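Local structure of AdeR (Acinetobacter baumannii, 5X5L) at residues T31-E34 / Y35-S39; H72-K75 / L76-K79. The protein probably acts as the response regulator of a two-component system, and its C-terminal domain, the piece in this chain, binds DNA of an intercistronic region. All coordinates share one frame; numbering follows the deposited sequence.

Contact 1: residues T31-E34 / Y35-S39; sequences TLTE and YKIIS. With nucleotides of chain J.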
loop_
_atom_site.group_PDB
_atom_site.type_symbol
_atom_site.label_atom_id
_atom_site.label_comp_id
_atom_site.label_asym_id
_atom_site.label_seq_id
_atom_site.Cartn_x
_atom_site.Cartn_y
_atom_site.Cartn_z
ATOM N N THR C 31 -2.728 -13.584 -12.448
ATOM C CA THR C 31 -1.452 -14.010 -11.917
ATOM C C THR C 31 -0.449 -12.890 -12.254
ATOM O O THR C 31 -0.764 -12.001 -13.045
ATOM C CB THR C 31 -0.988 -15.337 -12.569
ATOM O OG1 THR C 31 -0.506 -15.075 -13.879
ATOM C CG2 THR C 31 -2.066 -16.426 -12.576
ATOM N N LEU C 32 0.743 -12.931 -11.663
ATOM C CA LEU C 32 1.784 -11.940 -11.956
ATOM C C LEU C 32 2.197 -11.962 -13.424
ATOM O O LEU C 32 2.269 -10.909 -14.052
ATOM C CB LEU C 32 3.017 -12.144 -11.072
ATOM C CG LEU C 32 4.129 -11.094 -11.212
ATOM C CD1 LEU C 32 3.646 -9.718 -10.778
ATOM C CD2 LEU C 32 5.337 -11.483 -10.380
ATOM N N THR C 33 2.476 -13.152 -13.962
ATOM C CA THR C 33 2.773 -13.302 -15.390
ATOM C C THR C 33 1.660 -12.715 -16.254
ATOM O O THR C 33 1.918 -11.917 -17.145
ATOM C CB THR C 33 2.988 -14.779 -15.777
ATOM O OG1 THR C 33 4.047 -15.295 -14.973
ATOM C CG2 THR C 33 3.358 -14.897 -17.251
ATOM N N GLU C 34 0.425 -13.116 -15.958
ATOM C CA GLU C 34 -0.771 -12.627 -16.662
ATOM C C GLU C 34 -0.915 -11.098 -16.590
ATOM O O GLU C 34 -1.267 -10.461 -17.578
ATOM C CB GLU C 34 -2.028 -13.315 -16.125
ATOM C CG GLU C 34 -2.140 -14.791 -16.504
ATOM C CD GLU C 34 -3.153 -15.589 -15.673
ATOM O OE1 GLU C 34 -3.892 -15.003 -14.849
ATOM O OE2 GLU C 34 -3.211 -16.827 -15.848
ATOM N N TYR C 35 -0.638 -10.516 -15.427
ATOM C CA TYR C 35 -0.657 -9.055 -15.266
ATOM C C TYR C 35 0.380 -8.385 -16.171
ATOM O O TYR C 35 0.096 -7.374 -16.802
ATOM C CB TYR C 35 -0.389 -8.654 -13.804
ATOM C CG TYR C 35 -0.321 -7.160 -13.604
ATOM C CD1 TYR C 35 -1.483 -6.431 -13.350
ATOM C CD2 TYR C 35 0.886 -6.474 -13.674
ATOM C CE1 TYR C 35 -1.442 -5.051 -13.156
ATOM C CE2 TYR C 35 0.933 -5.098 -13.490
ATOM C CZ TYR C 35 -0.235 -4.394 -13.229
ATOM O OH TYR C 35 -0.181 -3.027 -13.042
ATOM N N LYS C 36 1.585 -8.941 -16.204
ATOM C CA LYS C 36 2.671 -8.393 -17.023
ATOM C C LYS C 36 2.327 -8.425 -18.514
ATOM O O LYS C 36 2.569 -7.457 -19.218
ATOM C CB LYS C 36 3.991 -9.135 -16.775
ATOM C CG LYS C 36 4.625 -8.836 -15.430
ATOM C CD LYS C 36 6.060 -9.337 -15.339
ATOM C CE LYS C 36 6.453 -9.275 -13.858
ATOM N NZ LYS C 36 7.879 -9.591 -13.587
ATOM N N ILE C 37 1.746 -9.526 -18.971
ATOM C CA ILE C 37 1.330 -9.681 -20.367
ATOM C C ILE C 37 0.355 -8.571 -20.763
ATOM O O ILE C 37 0.638 -7.807 -21.690
ATOM C CB ILE C 37 0.732 -11.088 -20.633
ATOM C CG1 ILE C 37 1.858 -12.133 -20.596
ATOM C CG2 ILE C 37 0.021 -11.148 -21.979
ATOM C CD1 ILE C 37 1.386 -13.569 -20.656
ATOM N N ILE C 38 -0.768 -8.475 -20.053
ATOM C CA ILE C 38 -1.796 -7.473 -20.368
ATOM C C ILE C 38 -1.294 -6.029 -20.233
ATOM O O ILE C 38 -1.675 -5.164 -21.030
ATOM C CB ILE C 38 -3.098 -7.696 -19.547
ATOM C CG1 ILE C 38 -4.255 -6.822 -20.056
ATOM C CG2 ILE C 38 -2.889 -7.422 -18.068
ATOM C CD1 ILE C 38 -4.673 -7.133 -21.478
ATOM N N SER C 39 -0.446 -5.777 -19.237
ATOM C CA SER C 39 0.127 -4.444 -19.021
ATOM C C SER C 39 1.191 -4.092 -20.066
ATOM O O SER C 39 1.381 -2.919 -20.386
ATOM C CB SER C 39 0.722 -4.353 -17.614
ATOM O OG SER C 39 1.045 -3.016 -17.285
ATOM P P DT J 15 2.448 -17.101 -12.862
ATOM O OP1 DT J 15 2.673 -15.638 -12.798
ATOM O OP2 DT J 15 1.232 -17.624 -13.534
ATOM O "O5'" DT J 15 3.746 -17.759 -13.506
ATOM C "C5'" DT J 15 4.941 -17.948 -12.731
ATOM C "C4'" DT J 15 5.533 -19.296 -13.065
ATOM O "O4'" DT J 15 4.689 -20.350 -12.552
ATOM C "C3'" DT J 15 5.651 -19.544 -14.568
ATOM O "O3'" DT J 15 7.018 -19.728 -14.924
ATOM C "C2'" DT J 15 4.831 -20.797 -14.813
ATOM C "C1'" DT J 15 4.766 -21.440 -13.446
ATOM N N1 DT J 15 3.602 -22.321 -13.189
ATOM C C2 DT J 15 3.820 -23.643 -12.865
ATOM O O2 DT J 15 4.932 -24.143 -12.814
ATOM N N3 DT J 15 2.680 -24.367 -12.607
ATOM C C4 DT J 15 1.376 -23.910 -12.642
ATOM O O4 DT J 15 0.452 -24.677 -12.387
ATOM C C5 DT J 15 1.221 -22.511 -12.980
ATOM C C7 DT J 15 -0.156 -21.928 -13.051
ATOM C C6 DT J 15 2.326 -21.797 -13.231
#
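T33 and I37 meet one turn apart at the start of helix 32-41, where CG2 of T33 lies 4.2 Å from CD1 of I37 and the two side chains cross at a slant. Two faces of this turn are buried. I37 faces helix 66-81 and leans on H72 and L76, whereas Y35 and I38 face strand 8-11 and settle against I10, the Y35 ring also stacking on H15. Beneath them the main chain runs as regular helix, with Y35 N bonded to T31 O at 2.8 Å and I38 N donating to E34 O. The first turn is closed by a capping box: T31 is the N-cap, its OG1 accepts from E34 N at 3.0 Å, and E34 OE1 takes the T31 N-H in return, met from above the carboxylate plane. The same OE1 carries a salt bridge to K79, so this carboxylate ties the cap to the neighbouring helix. In this winged-helix domain of the OmpR/PhoB type, the capped end is pressed against the DNA backbone. With chi1 at 76°, T31 OG1 sits between its own N and carbonyl carbon, where it can serve E34 N and still give its proton to OP2 of DT15 of chain J at 3.1 Å. T33 N donates to OP1 of that nucleotide at 2.8 Å, and T33 OG1 lies near both OP1 and O5'. The positive end of the helix dipole would be expected to favour the phosphate here. The flank of L32 and K36 is more open to solvent, both residues being partly exposed: the extended lysine chain passes the leucine with CE 4.0 Å from L32 CG, and L32 also rests on V95 of the second subunit.

Contact 2: residues H72-K75 / L76-K79; sequences HVSK and LRKK. With nucleotides of chain I; nucleotides of chain J.
V73 and R77 touch one turn apart on helix 66-81, the recognition helix of the winged-helix DNA-binding domain, with V73 CG1 lying 3.7 Å from NH2 of the arginine. Their main chains are joined too, R77 N donating to V73 O at 2.8 Å. The neighbouring carbonyls are used in the same way: H72 O accepts from L76 N and S74 O from K78 N, whereas the bond from K79 N to K75 O is weak.

The side-chain donors turn largely to DNA. H72 NE2 gives its N-H to OP2 of DC16 of chain J at 2.7 Å, with the phosphate oxygen at the ring edge. K75 reaches toward the bases; its chain runs extended and then bends at the last torsion (chi4 88°), and NZ donates to O6 of a guanine, with a weak bond to S71 OG behind it. K79 NZ is bound by protein partners instead, the E34 carboxylate and N29 O.

R77 divides its guanidinium between protein and DNA: NH2 bonds to L89 O and forms a salt bridge with a phosphate, while NH1 serves DG7 of chain I. That nucleotide's OP2 receives two bonds, from S74 OG at 2.8 Å and from R77 NH1 at 3.0 Å, the latter at the edge of the guanidinium and in its plane.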
loop_
_atom_site.group_PDB
_atom_site.type_symbol
_atom_site.label_atom_id
_atom_site.label_comp_id
_atom_site.label_asym_id
_atom_site.label_seq_id
_atom_site.Cartn_x
_atom_site.Cartn_y
_atom_site.Cartn_z
ATOM N N HIS C 72 0.254 -19.147 -21.050
ATOM C CA HIS C 72 -0.018 -17.957 -20.237
ATOM C C HIS C 72 -1.046 -17.053 -20.898
ATOM O O HIS C 72 -1.909 -16.495 -20.221
ATOM C CB HIS C 72 1.239 -17.143 -19.918
ATOM C CG HIS C 72 2.132 -17.774 -18.895
ATOM N ND1 HIS C 72 1.827 -17.795 -17.546
ATOM C CD2 HIS C 72 3.337 -18.367 -19.016
ATOM C CE1 HIS C 72 2.796 -18.402 -16.890
ATOM N NE2 HIS C 72 3.725 -18.759 -17.759
ATOM N N VAL C 73 -0.943 -16.917 -22.222
ATOM C CA VAL C 73 -1.858 -16.080 -23.000
ATOM C C VAL C 73 -3.244 -16.702 -22.996
ATOM O O VAL C 73 -4.228 -15.986 -22.835
ATOM C CB VAL C 73 -1.343 -15.861 -24.445
ATOM C CG1 VAL C 73 -2.369 -15.149 -25.316
ATOM C CG2 VAL C 73 -0.036 -15.064 -24.430
ATOM N N SER C 74 -3.313 -18.027 -23.154
ATOM C CA SER C 74 -4.579 -18.770 -23.090
ATOM C C SER C 74 -5.314 -18.532 -21.779
ATOM O O SER C 74 -6.500 -18.181 -21.778
ATOM C CB SER C 74 -4.335 -20.268 -23.250
ATOM O OG SER C 74 -5.555 -20.979 -23.155
ATOM N N LYS C 75 -4.592 -18.720 -20.668
ATOM C CA LYS C 75 -5.166 -18.554 -19.333
ATOM C C LYS C 75 -5.655 -17.134 -19.093
ATOM O O LYS C 75 -6.724 -16.944 -18.493
ATOM C CB LYS C 75 -4.169 -18.974 -18.248
ATOM C CG LYS C 75 -3.935 -20.462 -18.214
ATOM C CD LYS C 75 -2.806 -20.841 -17.267
ATOM C CE LYS C 75 -2.682 -22.337 -17.147
ATOM N NZ LYS C 75 -1.803 -23.005 -18.165
ATOM N N LEU C 76 -4.896 -16.147 -19.570
ATOM C CA LEU C 76 -5.349 -14.758 -19.541
ATOM C C LEU C 76 -6.610 -14.593 -20.390
ATOM O O LEU C 76 -7.569 -13.968 -19.940
ATOM C CB LEU C 76 -4.246 -13.800 -20.019
ATOM C CG LEU C 76 -4.614 -12.316 -20.166
ATOM C CD1 LEU C 76 -5.165 -11.749 -18.861
ATOM C CD2 LEU C 76 -3.411 -11.501 -20.638
ATOM N N ARG C 77 -6.604 -15.156 -21.604
ATOM C CA ARG C 77 -7.737 -15.025 -22.534
ATOM C C ARG C 77 -9.012 -15.553 -21.908
ATOM O O ARG C 77 -10.042 -14.880 -21.963
ATOM C CB ARG C 77 -7.473 -15.747 -23.867
ATOM C CG ARG C 77 -8.610 -15.701 -24.875
ATOM C CD ARG C 77 -8.332 -16.500 -26.147
ATOM N NE ARG C 77 -7.113 -16.084 -26.846
ATOM C CZ ARG C 77 -5.994 -16.806 -26.988
ATOM N NH1 ARG C 77 -5.873 -18.038 -26.491
ATOM N NH2 ARG C 77 -4.969 -16.283 -27.665
ATOM N N LYS C 78 -8.941 -16.742 -21.301
ATOM C CA LYS C 78 -10.105 -17.330 -20.647
ATOM C C LYS C 78 -10.681 -16.378 -19.596
ATOM O O LYS C 78 -11.893 -16.159 -19.557
ATOM C CB LYS C 78 -9.764 -18.692 -20.030
ATOM C CG LYS C 78 -10.916 -19.409 -19.338
ATOM C CD LYS C 78 -12.075 -19.725 -20.291
ATOM C CE LYS C 78 -13.436 -19.623 -19.615
ATOM N NZ LYS C 78 -13.705 -20.772 -18.696
ATOM N N LYS C 79 -9.810 -15.787 -18.783
ATOM C CA LYS C 79 -10.244 -14.822 -17.769
ATOM C C LYS C 79 -10.909 -13.582 -18.383
ATOM O O LYS C 79 -11.875 -13.061 -17.822
ATOM C CB LYS C 79 -9.080 -14.436 -16.846
ATOM C CG LYS C 79 -8.688 -15.581 -15.919
ATOM C CD LYS C 79 -7.431 -15.281 -15.128
ATOM C CE LYS C 79 -7.010 -16.469 -14.280
ATOM N NZ LYS C 79 -5.757 -16.223 -13.522
ATOM P P DG I 7 -8.357 -21.249 -25.705
ATOM O OP1 DG I 7 -9.777 -20.839 -25.856
ATOM O OP2 DG I 7 -7.363 -20.289 -25.147
ATOM O "O5'" DG I 7 -8.296 -22.562 -24.809
ATOM C "C5'" DG I 7 -8.856 -23.815 -25.243
ATOM C "C4'" DG I 7 -8.511 -24.912 -24.262
ATOM O "O4'" DG I 7 -7.218 -25.473 -24.591
ATOM C "C3'" DG I 7 -8.415 -24.467 -22.799
ATOM O "O3'" DG I 7 -8.988 -25.436 -21.921
ATOM C "C2'" DG I 7 -6.922 -24.382 -22.546
ATOM C "C1'" DG I 7 -6.395 -25.492 -23.433
ATOM N N9 DG I 7 -5.002 -25.368 -23.862
ATOM C C8 DG I 7 -4.321 -24.223 -24.202
ATOM N N7 DG I 7 -3.086 -24.450 -24.566
ATOM C C5 DG I 7 -2.939 -25.823 -24.440
ATOM C C6 DG I 7 -1.814 -26.649 -24.682
ATOM O O6 DG I 7 -0.692 -26.323 -25.082
ATOM N N1 DG I 7 -2.098 -27.988 -24.425
ATOM C C2 DG I 7 -3.313 -28.470 -24.000
ATOM N N2 DG I 7 -3.394 -29.797 -23.826
ATOM N N3 DG I 7 -4.371 -27.707 -23.772
ATOM C C4 DG I 7 -4.114 -26.404 -24.007
ATOM P P DT J 15 2.448 -17.101 -12.862
ATOM O OP1 DT J 15 2.673 -15.638 -12.798
ATOM O OP2 DT J 15 1.232 -17.624 -13.534
ATOM O "O5'" DT J 15 3.746 -17.759 -13.506
ATOM C "C5'" DT J 15 4.941 -17.948 -12.731
ATOM C "C4'" DT J 15 5.533 -19.296 -13.065
ATOM O "O4'" DT J 15 4.689 -20.350 -12.552
ATOM C "C3'" DT J 15 5.651 -19.544 -14.568
ATOM O "O3'" DT J 15 7.018 -19.728 -14.924
ATOM C "C2'" DT J 15 4.831 -20.797 -14.813
ATOM C "C1'" DT J 15 4.766 -21.440 -13.446
ATOM N N1 DT J 15 3.602 -22.321 -13.189
ATOM C C2 DT J 15 3.820 -23.643 -12.865
ATOM O O2 DT J 15 4.932 -24.143 -12.814
ATOM N N3 DT J 15 2.680 -24.367 -12.607
ATOM C C4 DT J 15 1.376 -23.910 -12.642
ATOM O O4 DT J 15 0.452 -24.677 -12.387
ATOM C C5 DT J 15 1.221 -22.511 -12.980
ATOM C C7 DT J 15 -0.156 -21.928 -13.051
ATOM C C6 DT J 15 2.326 -21.797 -13.231
ATOM P P DC J 16 7.463 -19.568 -16.430
ATOM O OP1 DC J 16 8.836 -19.001 -16.450
ATOM O OP2 DC J 16 6.368 -18.889 -17.159
ATOM O "O5'" DC J 16 7.531 -21.070 -16.934
ATOM C "C5'" DC J 16 8.455 -21.993 -16.344
ATOM C "C4'" DC J 16 7.963 -23.398 -16.589
ATOM O "O4'" DC J 16 6.628 -23.524 -16.069
ATOM C "C3'" DC J 16 7.863 -23.762 -18.067
ATOM O "O3'" DC J 16 9.016 -24.514 -18.451
ATOM C "C2'" DC J 16 6.540 -24.511 -18.185
ATOM C "C1'" DC J 16 5.982 -24.563 -16.774
ATOM N N1 DC J 16 4.528 -24.359 -16.639
ATOM C C2 DC J 16 3.745 -25.398 -16.130
ATOM O O2 DC J 16 4.286 -26.480 -15.865
ATOM N N3 DC J 16 2.416 -25.206 -15.964
ATOM C C4 DC J 16 1.868 -24.029 -16.279
ATOM N N4 DC J 16 0.552 -23.885 -16.106
ATOM C C5 DC J 16 2.644 -22.950 -16.792
ATOM C C6 DC J 16 3.958 -23.155 -16.947
#

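Contact 1 comes first along the chain, at the start of helix 32-41, and contact 2 follows on helix 66-81; their centres lie 10 Å apart within the same winged-helix domain. The two helices touch directly: T33 CG2 packs on H72 ND1 at 3.3 Å, and E34 OE2 lies 3.4 Å from K75 CB. Both contacts share one DNA strand, chain J, where T31 and T33 bind the phosphate of DT15 and H72 that of the next nucleotide, DC16; contact 2 reaches across to chain I as well. This is consistent with a joint surface in which the N-terminal end of helix 32-41 lies on the backbone beside the recognition helix.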